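2-dehydropantoate 2-reductase (Porphyromonas gingivalis, PDB 2QYT) probably catalyses the NADPH-dependent reduction of 2-dehydropantoate (ketopantoate) to (R)-pantoate, the second step from 3-methyl-2-oxobutanoate on the way to pantothenate. Local coordinates at residues F89-K92 and D93-M96; R98-A101 and E102-M106; P105-G108 and Q109-I113; E124-R127 and T128-D132; I194-Y197 and I198-K201. All coordinates share one frame; numbering follows the deposited sequence. Where two conformers were deposited one is given.

In the fold
Contacts 1 to 4 lie in the Rossmann-type half of the chain, and contact 5 starts the long helix 194-215 of the C-terminal half, its centre about 20 Å from that of contact 1. Contacts 2 and 3 share Pro105 and Met106 and carry the chain from helix 96-103 into strand 111-115; contact 4 closes helix 122-126 against both. Val100, Ile103, Ile113, Met126 and Leu130 form their common apolar core, which reaches Phe89 of contact 1. The polar chemistry differs: a buried threonine and a sulfate at the strand end in contact 1, a surface salt bridge in contact 2, threonine hydroxyls at turns in contacts 3 (buried) and 4 (exposed). Contact 5 relies on regular helical bonds and an aromatic flank.

Contact 1: F89-K92 and D93-M96; sequences FCTK and DYDM. With SO4 (sulfate ion), chain E; EDO (1,2-ethanediol), chain G.
Thr91 lays its methyl CG2 against the Tyr94 ring, 3.8 Å from CD2, with the two side chains crossing at about a right angle. Its hydroxyl works in another direction. With OG1 anti to the backbone N (chi1 176°), the oxygen accepts from Asp93 N at 2.9 Å, the N-H pointing at it with an angle of 158°, and donates to O3 of a sulfate ion at 3.2 Å. The one hydroxyl thus bridges the turn and the anion, which probably came from the crystallisation liquor. Strand 86-89 of the Rossmann-type parallel sheet ends here, and this loop leads into helix 96-103. Thr91 also touches the glycine-rich turn that fits a GxGxxG pattern, and an ethanediol near Cys90 is hydrogen-bonded to Gly17 N and Gly20 N of that turn, consistent with a place near the dinucleotide site. Asp93 OD1 approaches the sulfate as well, 2.8 Å from O3. At the far end of the loop Asp95 is the N-cap, its OD1 accepting from Arg98 N. On the apolar side, Phe89 reaches toward selenomethionine Met96, CE2 to SE 4.5 Å, in a loose contact; Met126 of helix 122-126 touches both residues.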
loop_
_atom_site.group_PDB
_atom_site.type_symbol
_atom_site.label_atom_id
_atom_site.label_comp_id
_atom_site.label_asym_id
_atom_site.label_seq_id
_atom_site.Cartn_x
_atom_site.Cartn_y
_atom_site.Cartn_z
ATOM N N PHE A 89 -5.186 3.786 -4.906
ATOM C CA PHE A 89 -6.246 2.972 -4.333
ATOM C C PHE A 89 -5.754 2.622 -2.931
ATOM O O PHE A 89 -4.802 1.889 -2.774
ATOM C CB PHE A 89 -6.478 1.727 -5.222
ATOM C CG PHE A 89 -7.654 0.876 -4.804
ATOM C CD1 PHE A 89 -8.939 1.164 -5.269
ATOM C CD2 PHE A 89 -7.471 -0.214 -3.939
ATOM C CE1 PHE A 89 -10.037 0.383 -4.894
ATOM C CE2 PHE A 89 -8.580 -1.022 -3.527
ATOM C CZ PHE A 89 -9.860 -0.719 -4.032
ATOM N N CYS A 90 -6.411 3.181 -1.920
ATOM C CA CYS A 90 -5.940 3.199 -0.540
ATOM C C CYS A 90 -7.026 2.817 0.457
ATOM O O CYS A 90 -6.986 3.223 1.612
ATOM C CB CYS A 90 -5.371 4.592 -0.201
ATOM S SG CYS A 90 -4.048 5.124 -1.353
ATOM N N THR A 91 -8.000 2.030 0.039
ATOM C CA THR A 91 -9.025 1.616 1.004
ATOM C C THR A 91 -8.776 0.167 1.432
ATOM O O THR A 91 -8.381 -0.657 0.626
ATOM C CB THR A 91 -10.464 1.755 0.428
ATOM O OG1 THR A 91 -11.386 1.252 1.402
ATOM C CG2 THR A 91 -10.625 0.917 -0.786
ATOM N N LYS A 92 -8.988 -0.154 2.690
ATOM C CA LYS A 92 -9.020 -1.573 3.073
ATOM C C LYS A 92 -10.449 -2.090 3.198
ATOM O O LYS A 92 -10.666 -3.252 3.582
ATOM C CB LYS A 92 -8.219 -1.848 4.353
ATOM C CG LYS A 92 -8.640 -1.076 5.620
ATOM C CD LYS A 92 -8.071 -1.727 6.931
ATOM C CE LYS A 92 -6.580 -1.360 7.219
ATOM N NZ LYS A 92 -6.321 -0.201 8.197
ATOM N N ASP A 93 -11.407 -1.226 2.857
ATOM C CA ASP A 93 -12.815 -1.426 3.236
ATOM C C ASP A 93 -13.601 -2.335 2.279
ATOM O O ASP A 93 -14.488 -3.062 2.723
ATOM C CB ASP A 93 -13.555 -0.082 3.501
ATOM C CG ASP A 93 -13.060 0.633 4.792
ATOM O OD1 ASP A 93 -13.125 1.891 4.869
ATOM O OD2 ASP A 93 -12.601 -0.064 5.726
ATOM N N TYR A 94 -13.286 -2.332 0.986
ATOM C CA TYR A 94 -14.076 -3.185 0.062
ATOM C C TYR A 94 -13.373 -4.493 -0.365
ATOM O O TYR A 94 -12.144 -4.516 -0.533
ATOM C CB TYR A 94 -14.489 -2.381 -1.189
ATOM C CG TYR A 94 -15.045 -0.997 -0.904
ATOM C CD1 TYR A 94 -16.283 -0.836 -0.255
ATOM C CD2 TYR A 94 -14.343 0.153 -1.282
ATOM C CE1 TYR A 94 -16.821 0.443 0.001
ATOM C CE2 TYR A 94 -14.854 1.437 -1.018
ATOM C CZ TYR A 94 -16.098 1.575 -0.386
ATOM O OH TYR A 94 -16.611 2.831 -0.131
ATOM N N ASP A 95 -14.144 -5.563 -0.570
ATOM C CA ASP A 95 -13.702 -6.674 -1.420
ATOM C C ASP A 95 -13.277 -6.112 -2.790
ATOM O O ASP A 95 -13.609 -4.958 -3.107
ATOM C CB ASP A 95 -14.779 -7.762 -1.508
ATOM C CG ASP A 95 -15.969 -7.392 -2.408
ATOM O OD1 ASP A 95 -15.791 -6.975 -3.556
ATOM O OD2 ASP A 95 -17.111 -7.595 -1.978
HETATM N N MSE A 96 -12.514 -6.868 -3.571
HETATM C CA MSE A 96 -11.929 -6.313 -4.777
HETATM C C MSE A 96 -12.973 -6.042 -5.881
HETATM O O MSE A 96 -12.828 -5.110 -6.667
HETATM C CB MSE A 96 -10.822 -7.211 -5.320
HETATM C CG MSE A 96 -9.595 -6.401 -5.772
HETATM SE SE MSE A 96 -8.637 -5.442 -4.250
HETATM C CE MSE A 96 -8.240 -6.981 -3.112
HETATM S S SO4 E . -9.599 3.775 4.578
HETATM O O1 SO4 E . -10.125 4.736 5.536
HETATM O O2 SO4 E . -8.654 2.860 5.237
HETATM O O3 SO4 E . -10.748 3.083 3.990
HETATM O O4 SO4 E . -8.878 4.458 3.510
HETATM C C1 EDO G . -4.925 4.179 3.678
HETATM O O1 EDO G . -5.761 5.248 3.227
HETATM C C2 EDO G . -5.142 3.872 5.161
HETATM O O2 EDO G . -3.883 3.497 5.703
#

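Contact 2: R98-A101 and E102-M106; sequences RGVA and EIRPM
Arg98 and Glu102 join one turn apart on helix 96-103 through a salt bridge in which NE, not the terminal nitrogens, gives the closest approach: Arg98 NE donates to Glu102 OE2 at 3.2 Å. The fit is imperfect. The N-H bends to 138°, OE2 is met on its anti side, and the oxygen stands 29° out of the guanidinium plane. Arg98 gets there with an extended chain, whereas Glu102 is modelled bent at chi2 (-96°), a doubtful detail because its CG sits too close to Arg98 O. In the backbone, Glu102 N is bonded to Arg98 O, though the place of that oxygen is less certain. Ile103 N gives its main bond to Gly99 O at 3.2 Å and a weak second one to Val100 O, which also takes a weak bond from Arg104 N at 3.1 Å. Such sharing accompanies the tightening of the α-helix into the 3-10 turn 104-106, where Met106 N finds Ile103 O at 2.8 Å. Beyond it, Arg104 passes Val100, NE to CG1 4.0 Å, and NH1 makes a weak bond to Tyr129 O. Val100 and Ile103 are buried, touching Leu130 and Phe89 respectively. The bent, tilted pairing implies a surface ion pair that is probably more electrostatic than directional.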
loop_
_atom_site.group_PDB
_atom_site.type_symbol
_atom_site.label_atom_id
_atom_site.label_comp_id
_atom_site.label_asym_id
_atom_site.label_seq_id
_atom_site.Cartn_x
_atom_site.Cartn_y
_atom_site.Cartn_z
ATOM N N ARG A 98 -16.112 -5.099 -5.419
ATOM C CA ARG A 98 -16.767 -3.858 -5.061
ATOM C C ARG A 98 -15.877 -2.640 -5.246
ATOM O O ARG A 98 -16.339 -1.631 -5.782
ATOM C CB ARG A 98 -17.264 -3.916 -3.623
ATOM C CG ARG A 98 -17.922 -2.663 -3.153
ATOM C CD ARG A 98 -18.673 -2.910 -1.852
ATOM N NE ARG A 98 -19.132 -1.624 -1.293
ATOM C CZ ARG A 98 -19.943 -1.479 -0.238
ATOM N NH1 ARG A 98 -20.444 -2.529 0.412
ATOM N NH2 ARG A 98 -20.265 -0.263 0.164
ATOM N N GLY A 99 -14.614 -2.714 -4.807
ATOM C CA GLY A 99 -13.669 -1.613 -5.026
ATOM C C GLY A 99 -13.525 -1.257 -6.516
ATOM O O GLY A 99 -13.491 -0.093 -6.866
ATOM N N VAL A 100 -13.451 -2.245 -7.394
ATOM C CA VAL A 100 -13.322 -1.959 -8.828
ATOM C C VAL A 100 -14.636 -1.274 -9.327
ATOM O O VAL A 100 -14.576 -0.214 -9.961
ATOM C CB VAL A 100 -12.887 -3.226 -9.636
ATOM C CG1 VAL A 100 -13.167 -3.101 -11.203
ATOM C CG2 VAL A 100 -11.408 -3.630 -9.256
ATOM N N ALA A 101 -15.796 -1.840 -8.986
ATOM C CA ALA A 101 -17.084 -1.220 -9.368
ATOM C C ALA A 101 -17.193 0.282 -8.979
ATOM O O ALA A 101 -17.633 1.115 -9.793
ATOM C CB ALA A 101 -18.234 -2.008 -8.811
ATOM N N GLU A 102 -16.725 0.625 -7.775
ATOM C CA GLU A 102 -16.825 1.969 -7.218
ATOM C C GLU A 102 -15.870 2.960 -7.828
ATOM O O GLU A 102 -16.167 4.139 -7.878
ATOM C CB GLU A 102 -16.553 1.953 -5.710
ATOM C CG GLU A 102 -17.283 0.837 -4.986
ATOM C CD GLU A 102 -18.571 1.270 -4.372
ATOM O OE1 GLU A 102 -18.918 2.456 -4.530
ATOM O OE2 GLU A 102 -19.238 0.422 -3.728
ATOM N N ILE A 103 -14.706 2.517 -8.266
ATOM C CA ILE A 103 -13.776 3.432 -8.903
ATOM C C ILE A 103 -13.966 3.541 -10.439
ATOM O O ILE A 103 -13.372 4.411 -11.066
ATOM C CB ILE A 103 -12.272 3.074 -8.552
ATOM C CG1 ILE A 103 -11.843 1.792 -9.265
ATOM C CG2 ILE A 103 -12.054 3.022 -7.006
ATOM C CD1 ILE A 103 -10.325 1.448 -9.096
ATOM N N ARG A 104 -14.738 2.636 -11.053
ATOM C CA ARG A 104 -14.934 2.668 -12.513
ATOM C C ARG A 104 -15.292 4.060 -13.113
ATOM O O ARG A 104 -14.760 4.433 -14.196
ATOM C CB ARG A 104 -15.956 1.612 -12.990
ATOM C CG ARG A 104 -15.363 0.211 -13.190
ATOM C CD ARG A 104 -16.301 -0.720 -13.962
ATOM N NE ARG A 104 -15.716 -2.063 -14.109
ATOM C CZ ARG A 104 -14.823 -2.364 -15.047
ATOM N NH1 ARG A 104 -14.342 -3.586 -15.142
ATOM N NH2 ARG A 104 -14.400 -1.419 -15.892
ATOM N N PRO A 105 -16.186 4.823 -12.459
ATOM C CA PRO A 105 -16.429 6.173 -13.005
ATOM C C PRO A 105 -15.188 7.059 -13.106
ATOM O O PRO A 105 -15.229 8.057 -13.795
ATOM C CB PRO A 105 -17.470 6.770 -12.041
ATOM C CG PRO A 105 -18.194 5.612 -11.495
ATOM C CD PRO A 105 -17.065 4.552 -11.311
HETATM N N MSE A 106 -14.086 6.696 -12.455
HETATM C CA MSE A 106 -12.882 7.467 -12.601
HETATM C C MSE A 106 -11.905 6.922 -13.633
HETATM O O MSE A 106 -10.866 7.515 -13.862
HETATM C CB MSE A 106 -12.184 7.684 -11.237
HETATM C CG MSE A 106 -13.096 8.458 -10.251
HETATM SE SE MSE A 106 -12.238 8.800 -8.573
HETATM C CE MSE A 106 -12.017 6.922 -7.976
#

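Contact 3: P105-G108 and Q109-I113; sequences PMIG and QNTKI
Ile107 and Ile113 meet at their CD1 methyls, 3.6 Å apart, the two side chains crossing at about a right angle. They stand on either side of the corner by which the chain enters strand 111-115, an outermost strand of the Rossmann-type parallel sheet, after leaving the 3-10 turn. Leu130 touches both. Thr111 points into the corner, and its torsion (chi1 -51°) sets OG1 beside the backbone N, facing Gly108 N, while CG2 sits anti to its own N. The hydroxyl accepts from Gly108 N at 2.7 Å, almost straight at 171°, and is also hydrogen-bonded to Val84 O, which ties the turn to the residues just before strand 86-89. A second, weak link returns from Thr111 N to Gly108 O at 3.5 Å. Lys112, on the outward side, forms a salt bridge with Asp173, and its NZ also bonds back to Asn110 O at 3.1 Å, standing well above that carbonyl's plane.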
loop_
_atom_site.group_PDB
_atom_site.type_symbol
_atom_site.label_atom_id
_atom_site.label_comp_id
_atom_site.label_asym_id
_atom_site.label_seq_id
_atom_site.Cartn_x
_atom_site.Cartn_y
_atom_site.Cartn_z
ATOM N N PRO A 105 -16.186 4.823 -12.459
ATOM C CA PRO A 105 -16.429 6.173 -13.005
ATOM C C PRO A 105 -15.188 7.059 -13.106
ATOM O O PRO A 105 -15.229 8.057 -13.795
ATOM C CB PRO A 105 -17.470 6.770 -12.041
ATOM C CG PRO A 105 -18.194 5.612 -11.495
ATOM C CD PRO A 105 -17.065 4.552 -11.311
HETATM N N MSE A 106 -14.086 6.696 -12.455
HETATM C CA MSE A 106 -12.882 7.467 -12.601
HETATM C C MSE A 106 -11.905 6.922 -13.633
HETATM O O MSE A 106 -10.866 7.515 -13.862
HETATM C CB MSE A 106 -12.184 7.684 -11.237
HETATM C CG MSE A 106 -13.096 8.458 -10.251
HETATM SE SE MSE A 106 -12.238 8.800 -8.573
HETATM C CE MSE A 106 -12.017 6.922 -7.976
ATOM N N ILE A 107 -12.232 5.794 -14.247
ATOM C CA ILE A 107 -11.283 5.136 -15.118
ATOM C C ILE A 107 -11.601 5.544 -16.535
ATOM O O ILE A 107 -12.727 5.322 -17.022
ATOM C CB ILE A 107 -11.327 3.572 -14.956
ATOM C CG1 ILE A 107 -10.822 3.185 -13.565
ATOM C CG2 ILE A 107 -10.526 2.865 -16.053
ATOM C CD1 ILE A 107 -10.998 1.722 -13.268
ATOM N N GLY A 108 -10.632 6.175 -17.194
ATOM C CA GLY A 108 -10.819 6.477 -18.600
ATOM C C GLY A 108 -9.674 5.815 -19.331
ATOM O O GLY A 108 -9.074 4.868 -18.789
ATOM N N GLN A 109 -9.363 6.364 -20.516
ATOM C CA GLN A 109 -8.348 5.889 -21.472
ATOM C C GLN A 109 -6.976 5.808 -20.872
ATOM O O GLN A 109 -6.347 4.754 -20.913
ATOM C CB GLN A 109 -8.298 6.773 -22.750
ATOM C CG GLN A 109 -6.855 6.974 -23.350
ATOM C CD GLN A 109 -6.780 7.551 -24.795
ATOM O OE1 GLN A 109 -7.616 8.372 -25.226
ATOM N NE2 GLN A 109 -5.742 7.130 -25.532
ATOM N N ASN A 110 -6.532 6.902 -20.283
ATOM C CA ASN A 110 -5.173 6.982 -19.785
ATOM C C ASN A 110 -4.950 6.464 -18.376
ATOM O O ASN A 110 -3.794 6.432 -17.911
ATOM C CB ASN A 110 -4.675 8.432 -19.883
ATOM C CG ASN A 110 -4.664 8.949 -21.328
ATOM O OD1 ASN A 110 -4.240 8.230 -22.259
ATOM N ND2 ASN A 110 -5.141 10.184 -21.528
ATOM N N THR A 111 -6.020 6.045 -17.698
ATOM C CA THR A 111 -5.959 5.860 -16.245
ATOM C C THR A 111 -5.064 4.725 -15.840
ATOM O O THR A 111 -5.126 3.642 -16.435
ATOM C CB THR A 111 -7.337 5.659 -15.606
ATOM O OG1 THR A 111 -8.190 6.696 -16.042
ATOM C CG2 THR A 111 -7.246 5.696 -14.050
ATOM N N LYS A 112 -4.236 4.989 -14.829
ATOM C CA LYS A 112 -3.391 3.975 -14.170
ATOM C C LYS A 112 -3.760 3.935 -12.686
ATOM O O LYS A 112 -3.949 4.972 -12.063
ATOM C CB LYS A 112 -1.898 4.268 -14.322
ATOM C CG LYS A 112 -1.411 4.467 -15.782
ATOM C CD LYS A 112 -1.578 3.163 -16.568
ATOM C CE LYS A 112 -1.064 3.264 -17.976
ATOM N NZ LYS A 112 -1.821 4.206 -18.764
ATOM N N ILE A 113 -3.906 2.730 -12.160
ATOM C CA ILE A 113 -4.339 2.518 -10.820
ATOM C C ILE A 113 -3.172 1.924 -10.070
ATOM O O ILE A 113 -2.526 0.975 -10.564
ATOM C CB ILE A 113 -5.555 1.561 -10.756
ATOM C CG1 ILE A 113 -6.701 2.088 -11.638
ATOM C CG2 ILE A 113 -6.032 1.406 -9.342
ATOM C CD1 ILE A 113 -7.767 1.078 -11.868
#

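Contact 4: E124-R127 and T128-D132; sequences ERMR and TYLPD
Thr128 holds the carbonyl of Arg125 with two donors at once: OG1 reaches Arg125 O at 2.8 Å and the backbone N reaches the same oxygen at 2.9 Å. They come from different elevations, since the hydroxyl is tilted only 18° from the carbonyl plane whereas the amide stands 51° above it. A chi1 of -69° sets OG1 beside its own backbone N, which lets both converge on one acceptor where helix 122-126 runs out. Next comes Arg127, whose extended side chain runs alongside Asp132 and presents one guanidinium face to Asp132 O, 3.6 Å from NE. NH2 has its hydrogen-bond partner elsewhere, in Val135 O. Tyr129 takes the Thr128 methyl CG2 over the centre of its ring, 3.8 Å above the plane, and its OH bonds to Glu97. On the buried side Leu130 CD1 packs 3.6 Å from Met126 O and 4.5 Å from the selenomethionine methyl CE, and both residues lean on Ile113 of the parallel sheet. Both donors to the Arg125 carbonyl belong to Thr128, so side chain and backbone of one residue together satisfy that oxygen at the end of the helix.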
loop_
_atom_site.group_PDB
_atom_site.type_symbol
_atom_site.label_atom_id
_atom_site.label_comp_id
_atom_site.label_asym_id
_atom_site.label_seq_id
_atom_site.Cartn_x
_atom_site.Cartn_y
_atom_site.Cartn_z
ATOM N N GLU A 124 -2.566 -8.248 -8.971
ATOM C CA GLU A 124 -3.084 -9.363 -9.724
ATOM C C GLU A 124 -4.609 -9.458 -9.615
ATOM O O GLU A 124 -5.299 -9.679 -10.620
ATOM C CB GLU A 124 -2.447 -10.673 -9.263
ATOM C CG GLU A 124 -1.021 -10.888 -9.774
ATOM C CD GLU A 124 0.020 -10.051 -9.026
ATOM O OE1 GLU A 124 1.111 -9.861 -9.599
ATOM O OE2 GLU A 124 -0.239 -9.588 -7.883
ATOM N N ARG A 125 -5.096 -9.333 -8.383
ATOM C CA ARG A 125 -6.505 -9.395 -8.065
ATOM C C ARG A 125 -7.267 -8.319 -8.859
ATOM O O ARG A 125 -8.189 -8.633 -9.627
ATOM C CB ARG A 125 -6.705 -9.275 -6.548
ATOM C CG ARG A 125 -6.171 -10.528 -5.762
ATOM C CD ARG A 125 -6.343 -10.404 -4.227
ATOM N NE ARG A 125 -7.736 -10.140 -3.815
ATOM C CZ ARG A 125 -8.780 -10.937 -4.089
ATOM N NH1 ARG A 125 -8.615 -12.043 -4.817
ATOM N NH2 ARG A 125 -10.006 -10.616 -3.664
HETATM N N MSE A 126 -6.815 -7.079 -8.728
HETATM C CA MSE A 126 -7.413 -5.948 -9.410
HETATM C C MSE A 126 -7.312 -6.023 -10.938
HETATM O O MSE A 126 -8.133 -5.438 -11.641
HETATM C CB MSE A 126 -6.798 -4.654 -8.897
HETATM C CG MSE A 126 -7.157 -4.380 -7.482
HETATM SE SE MSE A 126 -6.948 -2.519 -6.997
HETATM C CE MSE A 126 -8.069 -1.807 -8.349
ATOM N N ARG A 127 -6.306 -6.730 -11.442
ATOM C CA ARG A 127 -6.200 -6.982 -12.876
ATOM C C ARG A 127 -7.177 -8.023 -13.429
ATOM O O ARG A 127 -7.119 -8.350 -14.627
ATOM C CB ARG A 127 -4.787 -7.413 -13.256
ATOM C CG ARG A 127 -3.837 -6.285 -13.294
ATOM C CD ARG A 127 -2.413 -6.762 -13.622
ATOM N NE ARG A 127 -1.450 -5.737 -13.254
ATOM C CZ ARG A 127 -0.133 -5.858 -13.347
ATOM N NH1 ARG A 127 0.412 -6.972 -13.815
ATOM N NH2 ARG A 127 0.641 -4.852 -12.979
ATOM N N THR A 128 -8.037 -8.575 -12.570
ATOM C CA THR A 128 -8.982 -9.594 -13.015
ATOM C C THR A 128 -9.916 -8.946 -14.044
ATOM O O THR A 128 -10.096 -9.474 -15.127
ATOM C CB THR A 128 -9.754 -10.213 -11.825
ATOM O OG1 THR A 128 -8.839 -10.979 -11.058
ATOM C CG2 THR A 128 -10.821 -11.129 -12.273
ATOM N N TYR A 129 -10.455 -7.785 -13.715
ATOM C CA TYR A 129 -11.458 -7.198 -14.604
ATOM C C TYR A 129 -10.994 -5.985 -15.383
ATOM O O TYR A 129 -11.762 -5.460 -16.203
ATOM C CB TYR A 129 -12.731 -6.837 -13.845
ATOM C CG TYR A 129 -13.329 -7.939 -13.003
ATOM C CD1 TYR A 129 -14.064 -8.978 -13.578
ATOM C CD2 TYR A 129 -13.185 -7.915 -11.619
ATOM C CE1 TYR A 129 -14.636 -9.957 -12.800
ATOM C CE2 TYR A 129 -13.744 -8.889 -10.837
ATOM C CZ TYR A 129 -14.466 -9.896 -11.411
ATOM O OH TYR A 129 -14.995 -10.866 -10.568
ATOM N N LEU A 130 -9.742 -5.560 -15.136
ATOM C CA LEU A 130 -9.152 -4.383 -15.787
ATOM C C LEU A 130 -7.968 -4.803 -16.653
ATOM O O LEU A 130 -7.318 -5.769 -16.316
ATOM C CB LEU A 130 -8.691 -3.368 -14.731
ATOM C CG LEU A 130 -9.868 -2.864 -13.888
ATOM C CD1 LEU A 130 -9.443 -2.192 -12.593
ATOM C CD2 LEU A 130 -10.852 -1.974 -14.797
ATOM N N PRO A 131 -7.663 -4.065 -17.755
ATOM C CA PRO A 131 -6.421 -4.345 -18.560
ATOM C C PRO A 131 -5.155 -4.365 -17.727
ATOM O O PRO A 131 -5.060 -3.608 -16.720
ATOM C CB PRO A 131 -6.384 -3.175 -19.543
ATOM C CG PRO A 131 -7.888 -2.808 -19.729
ATOM C CD PRO A 131 -8.437 -2.931 -18.306
ATOM N N ASP A 132 -4.172 -5.224 -18.081
ATOM C CA ASP A 132 -2.910 -5.340 -17.240
ATOM C C ASP A 132 -2.190 -4.051 -17.208
ATOM O O ASP A 132 -1.373 -3.782 -16.323
ATOM C CB ASP A 132 -1.818 -6.238 -17.855
ATOM C CG ASP A 132 -2.307 -7.566 -18.257
ATOM O OD1 ASP A 132 -3.221 -7.621 -19.147
ATOM O OD2 ASP A 132 -1.725 -8.528 -17.687
#

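Contact 5: I194-Y197 and I198-K201; sequences IDWY and IMKK
Trp196 lies over Lys200 one helical turn on, and the main contact is CH-pi: Lys200 CB sits 4.0 Å from the centroid of the six-membered ring, only 6° off its normal. The lysine chain then runs on along the indole, CD coming 3.7 Å from CZ2. At the ring's edge is a Met-aromatic contact, with selenomethionine Met199 SE in the ring plane in the conformer given, 5.2 Å from the same centroid; its detail is doubtful because the methyl is placed too close to the ring. Trp196 CG is anti to the backbone N (chi1 161°), which lays one face of the indole against Lys200 and its edge toward Met199. Apolar packing continues on another flank, where Ile194 CG1 and Ile198 CG1 are 4.1 Å apart. The backbone bonds belong to the first turns of helix 194-215: Met199 N to Asp195 O is nearly straight at 171°, and Tyr197 O takes Lys201 N. A water donates to Tyr197 O at 2.6 Å and accepts from Lys200 NZ at 2.7 Å. Outward, Asp195 pairs with Lys137, Tyr197 stacks on Tyr162, and Val252 touches Trp196. Lys200 thus spends its methylenes on the indole and gives its ammonium to the water, which is probably polarised by the charge.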
loop_
_atom_site.group_PDB
_atom_site.type_symbol
_atom_site.label_atom_id
_atom_site.label_comp_id
_atom_site.label_asym_id
_atom_site.label_seq_id
_atom_site.Cartn_x
_atom_site.Cartn_y
_atom_site.Cartn_z
ATOM N N ILE A 194 9.737 -4.167 -9.389
ATOM C CA ILE A 194 8.744 -3.791 -8.398
ATOM C C ILE A 194 8.193 -5.001 -7.620
ATOM O O ILE A 194 7.840 -4.844 -6.460
ATOM C CB ILE A 194 7.598 -2.973 -8.981
ATOM C CG1 ILE A 194 6.638 -2.517 -7.875
ATOM C CG2 ILE A 194 6.895 -3.733 -10.111
ATOM C CD1 ILE A 194 7.182 -1.414 -7.008
ATOM N N ASP A 195 8.124 -6.174 -8.269
ATOM C CA ASP A 195 7.649 -7.412 -7.635
ATOM C C ASP A 195 8.466 -7.745 -6.391
ATOM O O ASP A 195 7.934 -8.236 -5.396
ATOM C CB ASP A 195 7.715 -8.594 -8.609
ATOM C CG ASP A 195 6.679 -8.504 -9.723
ATOM O OD1 ASP A 195 5.711 -7.735 -9.597
ATOM O OD2 ASP A 195 6.838 -9.203 -10.742
ATOM N N TRP A 196 9.763 -7.482 -6.457
ATOM C CA TRP A 196 10.660 -7.756 -5.339
ATOM C C TRP A 196 10.317 -6.916 -4.111
ATOM O O TRP A 196 10.236 -7.449 -3.021
ATOM C CB TRP A 196 12.109 -7.552 -5.767
ATOM C CG TRP A 196 13.059 -7.366 -4.650
ATOM C CD1 TRP A 196 13.900 -6.299 -4.451
ATOM C CD2 TRP A 196 13.276 -8.261 -3.554
ATOM N NE1 TRP A 196 14.643 -6.492 -3.302
ATOM C CE2 TRP A 196 14.283 -7.688 -2.737
ATOM C CE3 TRP A 196 12.728 -9.502 -3.187
ATOM C CZ2 TRP A 196 14.735 -8.302 -1.565
ATOM C CZ3 TRP A 196 13.192 -10.122 -2.021
ATOM C CH2 TRP A 196 14.178 -9.518 -1.227
ATOM N N TYR A 197 10.110 -5.610 -4.296
ATOM C CA TYR A 197 9.712 -4.712 -3.192
ATOM C C TYR A 197 8.386 -5.140 -2.580
ATOM O O TYR A 197 8.201 -5.100 -1.360
ATOM C CB TYR A 197 9.669 -3.236 -3.637
ATOM C CG TYR A 197 11.029 -2.712 -3.981
ATOM C CD1 TYR A 197 11.781 -1.983 -3.049
ATOM C CD2 TYR A 197 11.606 -2.995 -5.220
ATOM C CE1 TYR A 197 13.091 -1.528 -3.364
ATOM C CE2 TYR A 197 12.881 -2.545 -5.544
ATOM C CZ TYR A 197 13.627 -1.812 -4.619
ATOM O OH TYR A 197 14.910 -1.390 -4.959
ATOM N N ILE A 198 7.479 -5.573 -3.437
ATOM C CA ILE A 198 6.184 -6.063 -3.008
ATOM C C ILE A 198 6.246 -7.358 -2.179
ATOM O O ILE A 198 5.563 -7.453 -1.149
ATOM C CB ILE A 198 5.277 -6.316 -4.226
ATOM C CG1 ILE A 198 5.083 -5.026 -5.024
ATOM C CG2 ILE A 198 3.915 -6.907 -3.802
ATOM C CD1 ILE A 198 4.030 -4.230 -4.538
HETATM N N MSE A 199 6.955 -8.382 -2.657
HETATM C CA MSE A 199 7.101 -9.608 -1.849
HETATM C C MSE A 199 7.902 -9.311 -0.592
HETATM O O MSE A 199 7.567 -9.793 0.484
HETATM C CB MSE A 199 7.682 -10.795 -2.639
HETATM C CG MSE A 199 9.107 -10.653 -3.172
HETATM SE SE MSE A 199 10.019 -12.384 -3.478
HETATM C CE MSE A 199 11.167 -12.396 -1.938
ATOM N N LYS A 200 8.945 -8.491 -0.725
ATOM C CA LYS A 200 9.767 -8.143 0.430
ATOM C C LYS A 200 8.936 -7.516 1.559
ATOM O O LYS A 200 9.025 -7.957 2.709
ATOM C CB LYS A 200 10.963 -7.260 0.029
ATOM C CG LYS A 200 12.087 -7.190 1.055
ATOM C CD LYS A 200 13.015 -5.999 0.784
ATOM C CE LYS A 200 12.476 -4.680 1.379
ATOM N NZ LYS A 200 12.507 -3.537 0.414
ATOM N N LYS A 201 8.099 -6.531 1.215
ATOM C CA LYS A 201 7.173 -5.921 2.169
ATOM C C LYS A 201 6.223 -6.959 2.786
ATOM O O LYS A 201 6.061 -7.000 4.009
ATOM C CB LYS A 201 6.365 -4.805 1.485
ATOM C CG LYS A 201 5.238 -4.202 2.320
ATOM C CD LYS A 201 5.635 -2.887 2.933
ATOM C CE LYS A 201 4.850 -2.580 4.203
ATOM N NZ LYS A 201 3.584 -1.934 3.834
HETATM O O HOH W 1 9.817 -3.657 0.050
#